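Local coordinates for protein polysaccharide Lyase Family 6 (Bacteroides cellulosilyticus, PDB 6QPS) that probably cleaves mannuronic acid-rich alginate by beta-elimination, as a calcium-binding lyase of polysaccharide lyase family 6 from a human gut bacterium, at residues Lys22-Ser27 with Gly41-Gly46; Ile112-Ile117 with Gln182-Ala187; Ile215-Ser220 with Ser227-Glu232. All blocks are in the same frame, centred on the assembly; numbering follows the deposited sequence. Where two conformers were deposited one is given.

Interaction 1 of 3, residues Lys22-Ser27 with Gly41-Gly46; sequences KEYTFS and GNLQPG
The N-terminal end of the parallel beta-helix, the fold of family 6 polysaccharide lyases, is where Tyr24 of strand 23-26 meets Leu43 of the loop that follows helix 31-40. Leu43 CD2 lies 4.0 Å from Tyr24 CD2 and equally near CE2, so one methyl rests against one side bond of the ring, approaching it obliquely. The two side chains run past each other in opposite directions. A chi1 of -66° puts the Tyr24 ring beside the backbone N, where its CD2-CE2 bond meets the leucine methyl; Leu37 of helix 31-40 touches the same ring. Leu43 is buried and also packs on Val49, in strand 48-51, which runs parallel to strand 23-26 and is hydrogen-bonded to it.

Farther along, the loop comes back toward the start of the strand. Asp47 ties the two together, accepting the backbone N-H of Lys22 on one carboxylate oxygen and that of Gln44 on the other. Within the loop, Gln44 NE2 donates to Asn42 O at 3.0 Å from above the carbonyl plane. Between the backbones a water gives one proton to Gly46 O at 2.8 Å and makes a weak, 3.3 Å bond to Lys22 O.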
ATOM      1  N   LYS A  22      17.736   4.796 -31.322  1.00 32.40           N
ATOM      2  CA  LYS A  22      18.718   5.834 -31.059  1.00 30.32           C
ATOM      3  C   LYS A  22      18.860   6.058 -29.560  1.00 26.13           C
ATOM      4  O   LYS A  22      17.879   5.985 -28.820  1.00 26.00           O
ATOM      5  CB  LYS A  22      18.264   7.148 -31.710  1.00 34.41           C
ATOM      6  CG  LYS A  22      18.870   7.401 -33.068  1.00 43.88           C
ATOM      7  CD  LYS A  22      17.831   7.787 -34.110  1.00 47.07           C
ATOM      8  CE  LYS A  22      18.512   8.227 -35.402  1.00 50.40           C
ATOM      9  NZ  LYS A  22      19.328   7.132 -36.011  1.00 52.69           N
ATOM     10  N   GLU A  23      20.089   6.331 -29.124  1.00 25.26           N
ATOM     11  CA  GLU A  23      20.366   6.823 -27.783  1.00 26.69           C
ATOM     12  C   GLU A  23      20.705   8.305 -27.864  1.00 21.14           C
ATOM     13  O   GLU A  23      21.581   8.706 -28.640  1.00 22.76           O
ATOM     14  CB  GLU A  23      21.521   6.063 -27.127  1.00 30.42           C
ATOM     15  CG  GLU A  23      21.116   4.715 -26.536  1.00 37.53           C
ATOM     16  CD  GLU A  23      22.292   3.956 -25.952  1.00 43.18           C
ATOM     17  OE1 GLU A  23      23.249   4.606 -25.482  1.00 46.31           O
ATOM     18  OE2 GLU A  23      22.263   2.709 -25.966  1.00 45.18           O
ATOM     19  N   TYR A  24      19.999   9.108 -27.074  1.00 19.56           N
ATOM     20  CA  TYR A  24      20.219  10.546 -26.979  1.00 18.34           C
ATOM     21  C   TYR A  24      20.788  10.806 -25.591  1.00 18.31           C
ATOM     22  O   TYR A  24      20.112  10.558 -24.588  1.00 18.65           O
ATOM     23  CB  TYR A  24      18.889  11.287 -27.132  1.00 18.11           C
ATOM     24  CG  TYR A  24      18.253  11.152 -28.498  1.00 19.97           C
ATOM     25  CD1 TYR A  24      18.538  12.069 -29.493  1.00 24.47           C
ATOM     26  CD2 TYR A  24      17.355  10.123 -28.783  1.00 20.42           C
ATOM     27  CE1 TYR A  24      17.977  11.969 -30.733  1.00 24.31           C
ATOM     28  CE2 TYR A  24      16.772  10.009 -30.038  1.00 21.69           C
ATOM     29  CZ  TYR A  24      17.092  10.944 -31.010  1.00 25.32           C
ATOM     30  OH  TYR A  24      16.534  10.848 -32.269  1.00 29.11           O
ATOM     31  N   THR A  25      22.010  11.328 -25.536  0.73 19.16           N
ATOM     32  CA  THR A  25      22.733  11.489 -24.284  0.73 17.24           C
ATOM     33  C   THR A  25      22.787  12.954 -23.880  0.73 18.81           C
ATOM     34  O   THR A  25      22.977  13.838 -24.725  0.73 20.24           O
ATOM     35  CB  THR A  25      24.145  10.922 -24.424  0.73 21.45           C
ATOM     36  OG1 THR A  25      24.055   9.536 -24.784  0.73 24.61           O
ATOM     37  CG2 THR A  25      24.921  11.069 -23.126  0.73 20.67           C
ATOM     38  N   PHE A  26      22.619  13.198 -22.579  1.00 15.90           N
ATOM     39  CA  PHE A  26      22.597  14.546 -22.036  1.00 15.98           C
ATOM     40  C   PHE A  26      23.355  14.598 -20.718  1.00 18.37           C
ATOM     41  O   PHE A  26      23.457  13.600 -19.998  1.00 19.39           O
ATOM     42  CB  PHE A  26      21.141  14.962 -21.736  1.00 18.92           C
ATOM     43  CG  PHE A  26      20.267  14.978 -22.944  1.00 17.47           C
ATOM     44  CD1 PHE A  26      20.199  16.113 -23.748  1.00 19.92           C
ATOM     45  CD2 PHE A  26      19.527  13.857 -23.299  1.00 17.28           C
ATOM     46  CE1 PHE A  26      19.406  16.131 -24.891  1.00 19.64           C
ATOM     47  CE2 PHE A  26      18.731  13.874 -24.442  1.00 16.61           C
ATOM     48  CZ  PHE A  26      18.673  15.014 -25.230  1.00 18.12           C
ATOM     49  N   SER A  27      23.854  15.798 -20.396  1.00 18.60           N
ATOM     50  CA  SER A  27      24.515  16.096 -19.132  1.00 20.68           C
ATOM     51  C   SER A  27      23.719  17.179 -18.415  1.00 19.12           C
ATOM     52  O   SER A  27      22.788  17.746 -19.002  1.00 19.69           O
ATOM     53  CB  SER A  27      25.943  16.565 -19.395  1.00 24.43           C
ATOM     54  OG  SER A  27      26.742  15.491 -19.869  1.00 23.40           O
ATOM     55  N   GLY A  41       7.206  14.224 -27.998  1.00 16.01           N
ATOM     56  CA  GLY A  41       6.497  13.166 -28.694  1.00 18.01           C
ATOM     57  C   GLY A  41       7.226  12.621 -29.899  1.00 20.18           C
ATOM     58  O   GLY A  41       6.664  11.779 -30.615  1.00 24.28           O
ATOM     59  N   ASN A  42       8.459  13.075 -30.149  1.00 18.00           N
ATOM     60  CA  ASN A  42       9.225  12.646 -31.314  1.00 21.53           C
ATOM     61  C   ASN A  42      10.063  11.393 -31.061  1.00 20.00           C
ATOM     62  O   ASN A  42      10.617  10.836 -32.015  1.00 21.50           O
ATOM     63  CB  ASN A  42      10.162  13.764 -31.813  1.00 23.31           C
ATOM     64  CG  ASN A  42       9.413  14.980 -32.338  1.00 26.18           C
ATOM     65  OD1 ASN A  42       8.284  14.877 -32.816  1.00 30.75           O
ATOM     66  ND2 ASN A  42      10.053  16.143 -32.250  1.00 28.64           N
ATOM     67  N   LEU A  43      10.227  10.974 -29.811  1.00 18.62           N
ATOM     68  CA  LEU A  43      10.930   9.727 -29.543  1.00 16.83           C
ATOM     69  C   LEU A  43      10.175   8.550 -30.166  1.00 17.11           C
ATOM     70  O   LEU A  43       8.939   8.535 -30.235  1.00 18.26           O
ATOM     71  CB  LEU A  43      11.081   9.512 -28.041  1.00 15.88           C
ATOM     72  CG  LEU A  43      12.053  10.454 -27.320  1.00 16.59           C
ATOM     73  CD1 LEU A  43      11.899  10.446 -25.831  1.00 16.31           C
ATOM     74  CD2 LEU A  43      13.495  10.071 -27.722  1.00 17.72           C
ATOM     75  N   GLN A  44      10.934   7.575 -30.647  1.00 18.65           N
ATOM     76  CA  GLN A  44      10.382   6.400 -31.305  1.00 19.35           C
ATOM     77  C   GLN A  44      10.639   5.135 -30.491  1.00 19.19           C
ATOM     78  O   GLN A  44      11.523   5.113 -29.624  1.00 17.19           O
ATOM     79  CB  GLN A  44      11.012   6.240 -32.692  1.00 24.12           C
ATOM     80  CG  GLN A  44      10.781   7.434 -33.609  1.00 28.85           C
ATOM     81  CD  GLN A  44       9.308   7.716 -33.838  1.00 33.56           C
ATOM     82  OE1 GLN A  44       8.532   6.818 -34.162  1.00 38.71           O
ATOM     83  NE2 GLN A  44       8.911   8.967 -33.658  1.00 33.65           N
ATOM     84  N   PRO A  45       9.883   4.062 -30.751  1.00 17.59           N
ATOM     85  CA  PRO A  45      10.053   2.818 -29.980  1.00 15.60           C
ATOM     86  C   PRO A  45      11.501   2.360 -29.949  1.00 18.00           C
ATOM     87  O   PRO A  45      12.181   2.312 -30.974  1.00 20.69           O
ATOM     88  CB  PRO A  45       9.157   1.815 -30.719  1.00 17.95           C
ATOM     89  CG  PRO A  45       8.060   2.674 -31.324  1.00 20.36           C
ATOM     90  CD  PRO A  45       8.787   3.957 -31.737  1.00 19.31           C
ATOM     91  N   GLY A  46      11.963   2.004 -28.754  1.00 16.54           N
ATOM     92  CA  GLY A  46      13.326   1.563 -28.572  1.00 18.03           C
ATOM     93  C   GLY A  46      14.334   2.665 -28.341  1.00 18.41           C
ATOM     94  O   GLY A  46      15.478   2.363 -27.974  1.00 20.43           O
TER
HETATM   95  O   HOH W   1      18.252   2.931 -27.731  1.00 28.97           O

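Interaction 2 of 3, residues Ile112-Ile117 with Gln182-Ala187; sequences IGHDMI and QVWLSA
The backbones stay well apart, Asp115 CA and Gln182 CA being 9.9 Å from each other at their nearest, because strand 155-159 runs between strands 115-118 and 181-183, parallel to both. Side chains therefore do the bridging, on the surface of the parallel beta-helix, with the side chain of His114 about 10 Å from that of the calcium ligand Glu213. Trp184 turns its six-membered ring toward the other segment, and CZ2 comes within 4.0 Å of Asp115 OD1. Carboxylate and indole planes stand almost perpendicular, 89° apart, and the oxygen approaches the ring obliquely. His114 CE1 lies farther off, 4.5 Å from Trp184 CZ2, near the plane of the indole at its edge.

Asp115 OD1 gathers the polar contacts. His114 ND1 donates to it at 2.7 Å in a nearly straight bond (167°); the acceptor lies in the imidazole plane, while the donor stands above the plane of the carboxylate. A water gives a second proton to OD1 at 2.8 Å and, lying in the indole plane, accepts the N-H of Trp184 NE1 at 2.9 Å. With chi1 of -51°, the carboxylate of Asp115 lies beside its own backbone N, opposite the carbonyl carbon.

One face of the indole is covered by Gln182 CG, 3.4 Å above its plane toward the rim, and Arg160 makes a cation-pi contact with the ring. OD1 thus accepts an imidazole N-H and a water proton, which would probably help stabilise its negative charge, and a single water makes the polar link between Asp115 and the indole N-H.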
ATOM      1  N   ILE A 112       6.193  21.171  -7.490  1.00 16.94           N
ATOM      2  CA  ILE A 112       5.844  22.579  -7.646  1.00 18.95           C
ATOM      3  C   ILE A 112       4.497  22.862  -7.003  1.00 28.61           C
ATOM      4  O   ILE A 112       4.347  23.813  -6.226  1.00 34.75           O
ATOM      5  CB  ILE A 112       5.905  23.000  -9.127  1.00 17.93           C
ATOM      6  CG1 ILE A 112       7.380  23.123  -9.551  1.00 22.36           C
ATOM      7  CG2 ILE A 112       5.184  24.350  -9.317  1.00 20.51           C
ATOM      8  CD1 ILE A 112       7.571  23.362 -11.035  1.00 24.94           C
ATOM      9  N   GLY A 113       3.505  22.041  -7.309  1.00 23.74           N
ATOM     10  CA  GLY A 113       2.223  22.131  -6.642  1.00 24.00           C
ATOM     11  C   GLY A 113       1.921  20.896  -5.807  1.00 18.67           C
ATOM     12  O   GLY A 113       2.624  20.614  -4.836  1.00 19.37           O
ATOM     13  N   HIS A 114       0.866  20.166  -6.170  1.00 17.34           N
ATOM     14  CA  HIS A 114       0.375  19.046  -5.371  1.00 16.22           C
ATOM     15  C   HIS A 114       1.030  17.724  -5.726  1.00 14.97           C
ATOM     16  O   HIS A 114       1.115  16.854  -4.860  1.00 13.71           O
ATOM     17  CB  HIS A 114      -1.149  18.907  -5.572  1.00 16.96           C
ATOM     18  CG  HIS A 114      -1.811  17.935  -4.635  1.00 15.03           C
ATOM     19  ND1 HIS A 114      -1.949  16.593  -4.918  1.00 15.52           N
ATOM     20  CD2 HIS A 114      -2.382  18.121  -3.419  1.00 17.38           C
ATOM     21  CE1 HIS A 114      -2.559  15.991  -3.910  1.00 14.83           C
ATOM     22  NE2 HIS A 114      -2.843  16.897  -2.993  1.00 16.64           N
ATOM     23  N   ASP A 115       1.478  17.541  -6.971  1.00 13.15           N
ATOM     24  CA  ASP A 115       1.836  16.222  -7.495  1.00 12.57           C
ATOM     25  C   ASP A 115       3.221  16.268  -8.124  1.00 12.41           C
ATOM     26  O   ASP A 115       3.427  16.945  -9.135  1.00 13.80           O
ATOM     27  CB  ASP A 115       0.784  15.752  -8.513  1.00 14.22           C
ATOM     28  CG  ASP A 115      -0.621  15.843  -7.965  1.00 14.55           C
ATOM     29  OD1 ASP A 115      -0.880  15.183  -6.944  1.00 13.52           O
ATOM     30  OD2 ASP A 115      -1.445  16.603  -8.531  1.00 17.97           O
ATOM     31  N   MET A 116       4.168  15.519  -7.560  1.00 10.98           N
ATOM     32  CA  MET A 116       5.532  15.568  -8.070  1.00 10.49           C
ATOM     33  C   MET A 116       5.663  14.819  -9.393  1.00 10.11           C
ATOM     34  O   MET A 116       6.177  15.371 -10.375  1.00 11.17           O
ATOM     35  CB  MET A 116       6.518  15.031  -7.037  1.00 11.52           C
ATOM     36  CG  MET A 116       7.969  15.327  -7.400  1.00 11.32           C
ATOM     37  SD  MET A 116       9.176  14.839  -6.137  1.00 12.24           S
ATOM     38  CE  MET A 116       9.184  13.063  -6.356  1.00 14.23           C
ATOM     39  N   ILE A 117       5.216  13.560  -9.430  1.00 10.31           N
ATOM     40  CA  ILE A 117       5.252  12.691 -10.614  1.00  9.79           C
ATOM     41  C   ILE A 117       3.828  12.167 -10.829  1.00 10.26           C
ATOM     42  O   ILE A 117       3.243  11.558  -9.920  1.00 10.73           O
ATOM     43  CB  ILE A 117       6.224  11.509 -10.439  1.00 10.94           C
ATOM     44  CG1 ILE A 117       7.641  12.002 -10.136  1.00 11.18           C
ATOM     45  CG2 ILE A 117       6.189  10.592 -11.668  1.00 13.54           C
ATOM     46  CD1 ILE A 117       8.624  10.864  -9.801  1.00 12.70           C
ATOM     47  N   GLN A 182      -0.480   7.389  -4.788  1.00  9.41           N
ATOM     48  CA  GLN A 182      -1.926   7.446  -4.949  1.00  8.74           C
ATOM     49  C   GLN A 182      -2.343   6.811  -6.269  1.00  8.09           C
ATOM     50  O   GLN A 182      -1.794   7.144  -7.331  1.00  9.13           O
ATOM     51  CB  GLN A 182      -2.384   8.902  -4.964  1.00  9.94           C
ATOM     52  CG  GLN A 182      -3.859   9.120  -5.311  1.00  8.19           C
ATOM     53  CD  GLN A 182      -4.786   8.744  -4.168  1.00  9.10           C
ATOM     54  OE1 GLN A 182      -4.619   9.196  -3.041  1.00 10.99           O
ATOM     55  NE2 GLN A 182      -5.792   7.919  -4.464  1.00  9.94           N
ATOM     56  N   VAL A 183      -3.332   5.927  -6.209  1.00  8.37           N
ATOM     57  CA  VAL A 183      -4.015   5.419  -7.398  1.00  9.50           C
ATOM     58  C   VAL A 183      -5.262   6.284  -7.592  1.00  8.10           C
ATOM     59  O   VAL A 183      -6.225   6.187  -6.816  1.00  8.32           O
ATOM     60  CB  VAL A 183      -4.342   3.923  -7.265  1.00  8.18           C
ATOM     61  CG1 VAL A 183      -4.995   3.435  -8.558  1.00  9.68           C
ATOM     62  CG2 VAL A 183      -3.078   3.115  -6.957  1.00  9.69           C
ATOM     63  N   TRP A 184      -5.247   7.125  -8.623  1.00  8.95           N
ATOM     64  CA  TRP A 184      -6.353   8.023  -8.909  1.00  9.28           C
ATOM     65  C   TRP A 184      -7.365   7.347  -9.812  1.00  9.81           C
ATOM     66  O   TRP A 184      -7.001   6.822 -10.867  1.00  8.98           O
ATOM     67  CB  TRP A 184      -5.845   9.236  -9.671  1.00  9.47           C
ATOM     68  CG  TRP A 184      -4.959  10.172  -8.888  1.00  8.58           C
ATOM     69  CD1 TRP A 184      -3.600  10.135  -8.810  1.00  9.64           C
ATOM     70  CD2 TRP A 184      -5.374  11.314  -8.119  1.00  8.88           C
ATOM     71  NE1 TRP A 184      -3.135  11.176  -8.029  1.00  9.38           N
ATOM     72  CE2 TRP A 184      -4.203  11.919  -7.605  1.00  9.43           C
ATOM     73  CE3 TRP A 184      -6.615  11.886  -7.817  1.00 11.17           C
ATOM     74  CZ2 TRP A 184      -4.242  13.052  -6.798  1.00 12.44           C
ATOM     75  CZ3 TRP A 184      -6.644  13.020  -7.030  1.00 14.49           C
ATOM     76  CH2 TRP A 184      -5.466  13.576  -6.512  1.00 13.46           C
ATOM     77  N   LEU A 185      -8.629   7.375  -9.408  1.00  9.09           N
ATOM     78  CA  LEU A 185      -9.721   6.828 -10.189  1.00  9.60           C
ATOM     79  C   LEU A 185     -10.717   7.927 -10.534  1.00  8.92           C
ATOM     80  O   LEU A 185     -10.937   8.874  -9.767  1.00 10.02           O
ATOM     81  CB  LEU A 185     -10.466   5.757  -9.407  1.00  8.86           C
ATOM     82  CG  LEU A 185      -9.623   4.714  -8.693  1.00 10.52           C
ATOM     83  CD1 LEU A 185     -10.535   3.811  -7.846  1.00 11.09           C
ATOM     84  CD2 LEU A 185      -8.798   3.869  -9.628  1.00  9.90           C
ATOM     85  N   SER A 186     -11.327   7.807 -11.703  1.00 11.32           N
ATOM     86  CA  SER A 186     -12.430   8.682 -12.061  1.00 11.09           C
ATOM     87  C   SER A 186     -13.551   7.843 -12.643  1.00 13.10           C
ATOM     88  O   SER A 186     -13.346   6.681 -13.000  1.00 12.70           O
ATOM     89  CB  SER A 186     -12.008   9.706 -13.113  1.00 13.46           C
ATOM     90  OG  SER A 186     -11.710   9.057 -14.334  1.00 15.06           O
ATOM     91  N   ALA A 187     -14.724   8.469 -12.815  1.00 14.62           N
ATOM     92  CA  ALA A 187     -15.892   7.738 -13.277  1.00 19.82           C
ATOM     93  C   ALA A 187     -15.628   7.074 -14.617  1.00 20.13           C
ATOM     94  O   ALA A 187     -16.143   5.983 -14.884  1.00 25.74           O
ATOM     95  CB  ALA A 187     -17.094   8.684 -13.374  1.00 20.60           C
TER
HETATM   96  O   HOH W   2      -0.613  12.366  -7.262  1.00 12.88           O

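Interaction 3 of 3, residues Ile215-Ser220 with Ser227-Glu232; sequences IRIGHS and SRTIVE. With ACT (acetate ion), chain D.
Ile217 and Val231 point at each other tip to tip, Ile217 CD1 to Val231 CG2 at 4.0 Å, across the inside of the coil. Two residues earlier on strand 215-218, Ile215 meets the same valine differently: the two side chains slide past one another in opposite directions, with Ile215 CD1 4.2 Å from Val231 CG1. Val231 thus offers a different methyl to each isoleucine. In Ile217 the long branch lies opposite the carbonyl carbon (chi1 -46°), which sends CD1 to the valine and leaves the CG2 branch to face the loop residues just before strand 230-237.

There CG2 sits against two hydroxyls, 3.6 Å from Ser227 OG and 3.6 Å from Thr229 OG1, with the Ile217 and Thr229 side chains crossing at a slant. The hydroxyls themselves are only 2.8 Å apart, Ser227 OG to Thr229 OG1. Both also bond to the amide of Asn192, Thr229 OG1 to its oxygen and Ser227 OG to its nitrogen, so these buried polar atoms are satisfied beside the methyl.

At the far end of 215-220, an acetate, probably from the crystallisation liquor, takes the backbone N-H of Ser220 on its O at 2.9 Å and meets Ser220 OG through OXT at 2.6 Å. Lys249 NZ also bonds to the acetate, whose methyl lies over one face of the Arg216 guanidinium. The side chain of Ile215 lies about 6 Å from that of the calcium ligand Glu213. Isoleucine and valine from strands on two faces, 215-218 and 230-237, pack inward against each other, as in the interior of a right-handed parallel beta-helix.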
ATOM      1  N   ILE A 215       0.212   4.055   0.599  1.00  8.18           N
ATOM      2  CA  ILE A 215      -0.569   3.816  -0.611  1.00  9.35           C
ATOM      3  C   ILE A 215      -2.043   4.070  -0.313  1.00  9.56           C
ATOM      4  O   ILE A 215      -2.569   3.604   0.709  1.00  8.31           O
ATOM      5  CB  ILE A 215      -0.397   2.368  -1.124  1.00  8.16           C
ATOM      6  CG1 ILE A 215       1.054   2.011  -1.431  1.00  8.56           C
ATOM      7  CG2 ILE A 215      -1.282   2.102  -2.363  1.00  8.86           C
ATOM      8  CD1 ILE A 215       1.276   0.578  -1.853  1.00  9.22           C
ATOM      9  N   ARG A 216      -2.725   4.742  -1.239  1.00  7.97           N
ATOM     10  CA  ARG A 216      -4.177   4.907  -1.204  1.00  8.39           C
ATOM     11  C   ARG A 216      -4.718   4.490  -2.568  1.00  7.74           C
ATOM     12  O   ARG A 216      -4.251   4.990  -3.604  1.00  8.26           O
ATOM     13  CB  ARG A 216      -4.611   6.341  -0.874  1.00  9.27           C
ATOM     14  CG  ARG A 216      -6.127   6.468  -0.660  1.00  9.37           C
ATOM     15  CD  ARG A 216      -6.534   7.929  -0.723  1.00 11.27           C
ATOM     16  NE  ARG A 216      -6.180   8.723   0.450  1.00 11.10           N
ATOM     17  CZ  ARG A 216      -5.777   9.983   0.422  1.00 10.54           C
ATOM     18  NH1 ARG A 216      -5.556  10.614  -0.718  1.00 12.38           N
ATOM     19  NH2 ARG A 216      -5.556  10.627   1.553  1.00 14.01           N
ATOM     20  N   ILE A 217      -5.642   3.548  -2.582  1.00  8.13           N
ATOM     21  CA  ILE A 217      -6.196   3.020  -3.830  1.00  7.30           C
ATOM     22  C   ILE A 217      -7.610   3.572  -3.999  1.00  7.76           C
ATOM     23  O   ILE A 217      -8.577   3.027  -3.456  1.00  8.86           O
ATOM     24  CB  ILE A 217      -6.190   1.489  -3.893  1.00  7.43           C
ATOM     25  CG1 ILE A 217      -4.838   0.906  -3.443  1.00  9.18           C
ATOM     26  CG2 ILE A 217      -6.530   1.030  -5.357  1.00  8.88           C
ATOM     27  CD1 ILE A 217      -4.803  -0.630  -3.466  1.00 10.91           C
ATOM     28  N   GLY A 218      -7.752   4.646  -4.783  1.00  7.34           N
ATOM     29  CA  GLY A 218      -9.015   5.346  -4.905  1.00  7.61           C
ATOM     30  C   GLY A 218      -9.221   6.397  -3.837  1.00  8.12           C
ATOM     31  O   GLY A 218      -8.298   6.770  -3.110  1.00  8.47           O
ATOM     32  N   HIS A 219     -10.468   6.876  -3.765  1.00  8.88           N
ATOM     33  CA  HIS A 219     -10.939   7.839  -2.773  1.00  8.44           C
ATOM     34  C   HIS A 219     -12.366   7.471  -2.365  1.00  8.65           C
ATOM     35  O   HIS A 219     -13.049   6.708  -3.054  1.00  8.67           O
ATOM     36  CB  HIS A 219     -11.012   9.265  -3.343  1.00 10.19           C
ATOM     37  CG  HIS A 219      -9.695   9.905  -3.655  1.00  9.77           C
ATOM     38  ND1 HIS A 219      -9.011   9.682  -4.832  1.00 10.83           N
ATOM     39  CD2 HIS A 219      -8.988  10.853  -2.990  1.00 10.59           C
ATOM     40  CE1 HIS A 219      -7.914  10.422  -4.852  1.00 10.90           C
ATOM     41  NE2 HIS A 219      -7.875  11.147  -3.745  1.00 11.85           N
ATOM     42  N   SER A 220     -12.860   8.074  -1.274  1.00  8.85           N
ATOM     43  CA  SER A 220     -14.258   7.884  -0.900  1.00  9.08           C
ATOM     44  C   SER A 220     -15.183   8.022  -2.110  1.00  9.54           C
ATOM     45  O   SER A 220     -16.088   7.196  -2.324  1.00  9.68           O
ATOM     46  CB  SER A 220     -14.647   8.911   0.166  1.00 12.06           C
ATOM     47  OG  SER A 220     -14.436  10.219  -0.321  1.00 12.40           O
ATOM     48  N   SER A 227     -11.418  -1.153  -9.410  1.00  8.00           N
ATOM     49  CA  SER A 227     -10.055  -0.712  -9.656  1.00  7.63           C
ATOM     50  C   SER A 227      -9.161  -1.831 -10.172  1.00  7.76           C
ATOM     51  O   SER A 227      -8.465  -1.655 -11.176  1.00  8.13           O
ATOM     52  CB  SER A 227      -9.504  -0.125  -8.344  1.00  8.10           C
ATOM     53  OG  SER A 227      -8.175   0.355  -8.493  1.00  8.65           O
ATOM     54  N   ARG A 228      -9.161  -2.977  -9.497  0.65  9.18           N
ATOM     55  CA  ARG A 228      -8.365  -4.124  -9.904  0.65  8.17           C
ATOM     56  C   ARG A 228      -6.866  -3.815  -9.885  0.65  8.32           C
ATOM     57  O   ARG A 228      -6.100  -4.313 -10.720  0.65 10.56           O
ATOM     58  CB  ARG A 228      -8.839  -4.663 -11.257  0.65 10.35           C
ATOM     59  CG  ARG A 228      -8.666  -6.145 -11.397  0.65 10.46           C
ATOM     60  CD  ARG A 228      -9.811  -6.954 -10.797  0.65 11.54           C
ATOM     61  NE  ARG A 228      -9.529  -8.374 -10.975  0.65 13.35           N
ATOM     62  CZ  ARG A 228      -9.274  -9.236  -9.999  0.65 11.85           C
ATOM     63  NH1 ARG A 228      -9.270  -8.853  -8.733  0.65 12.41           N
ATOM     64  NH2 ARG A 228      -9.022 -10.506 -10.287  0.65 10.92           N
ATOM     65  N   THR A 229      -6.426  -3.040  -8.884  1.00  7.55           N
ATOM     66  CA  THR A 229      -4.999  -2.819  -8.659  1.00  7.23           C
ATOM     67  C   THR A 229      -4.410  -4.020  -7.918  1.00  8.17           C
ATOM     68  O   THR A 229      -5.028  -4.542  -6.984  1.00  7.43           O
ATOM     69  CB  THR A 229      -4.787  -1.558  -7.815  1.00  7.52           C
ATOM     70  OG1 THR A 229      -5.453  -0.451  -8.427  1.00  8.16           O
ATOM     71  CG2 THR A 229      -3.302  -1.218  -7.690  1.00  8.85           C
ATOM     72  N   ILE A 230      -3.205  -4.437  -8.311  0.65  6.79           N
ATOM     73  CA  ILE A 230      -2.491  -5.549  -7.670  0.65  7.82           C
ATOM     74  C   ILE A 230      -1.266  -4.994  -6.954  0.65  6.71           C
ATOM     75  O   ILE A 230      -0.395  -4.370  -7.578  0.65  7.98           O
ATOM     76  CB  ILE A 230      -2.113  -6.651  -8.674  0.65  7.73           C
ATOM     77  CG1 ILE A 230      -3.380  -7.244  -9.294  0.65  8.63           C
ATOM     78  CG2 ILE A 230      -1.255  -7.726  -7.995  0.65  9.57           C
ATOM     79  CD1 ILE A 230      -3.129  -8.284 -10.342  0.65 12.67           C
ATOM     80  N   VAL A 231      -1.221  -5.207  -5.642  1.00  6.62           N
ATOM     81  CA  VAL A 231      -0.115  -4.780  -4.777  1.00  6.71           C
ATOM     82  C   VAL A 231       0.530  -6.062  -4.239  1.00  8.10           C
ATOM     83  O   VAL A 231      -0.052  -6.737  -3.375  1.00  7.47           O
ATOM     84  CB  VAL A 231      -0.630  -3.900  -3.629  1.00  7.97           C
ATOM     85  CG1 VAL A 231       0.498  -3.441  -2.723  1.00  8.22           C
ATOM     86  CG2 VAL A 231      -1.431  -2.703  -4.173  1.00 10.79           C
ATOM     87  N   GLU A 232       1.715  -6.423  -4.748  1.00  6.73           N
ATOM     88  CA  GLU A 232       2.270  -7.762  -4.559  1.00  6.80           C
ATOM     89  C   GLU A 232       3.769  -7.732  -4.283  1.00  7.16           C
ATOM     90  O   GLU A 232       4.519  -7.002  -4.925  1.00  7.56           O
ATOM     91  CB  GLU A 232       1.952  -8.585  -5.820  1.00  6.58           C
ATOM     92  CG  GLU A 232       2.339 -10.038  -5.813  1.00  8.50           C
ATOM     93  CD  GLU A 232       1.997 -10.706  -7.146  1.00  9.29           C
ATOM     94  OE1 GLU A 232       2.669 -10.398  -8.157  1.00  9.18           O
ATOM     95  OE2 GLU A 232       1.014 -11.502  -7.198  1.00  9.27           O
TER
HETATM   96  C   ACT D 502     -11.059  10.560   0.442  1.00 15.27           C
HETATM   97  O   ACT D 502     -10.929   9.342   0.487  1.00 12.65           O
HETATM   98  OXT ACT D 502     -12.047  11.235   0.061  1.00 19.72           O
HETATM   99  CH3 ACT D 502      -9.886  11.372   0.981  1.00 19.59           C

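Interaction 3 lies in the core of the beta-helix, with all of its touching residues buried, whereas interaction 2 is a surface contact and interaction 1 is partly buried at the N-terminal end. Interactions 2 and 3 use neighbouring, parallel strands, 181-183 and 215-218, and touch directly: Gln182 OE1 is 2.9 Å from Arg216 NH1 in a probable hydrogen bond, and Trp184 packs on His219. Interaction 1 stands apart, its centre about 27 Å from that of interaction 2. Chemistry follows place: aliphatic methyls with two buried hydroxyls in the interior, a carboxylate, imidazole, indole and water on the surface, and one tyrosine-leucine contact with a bridging water at the end of the coil.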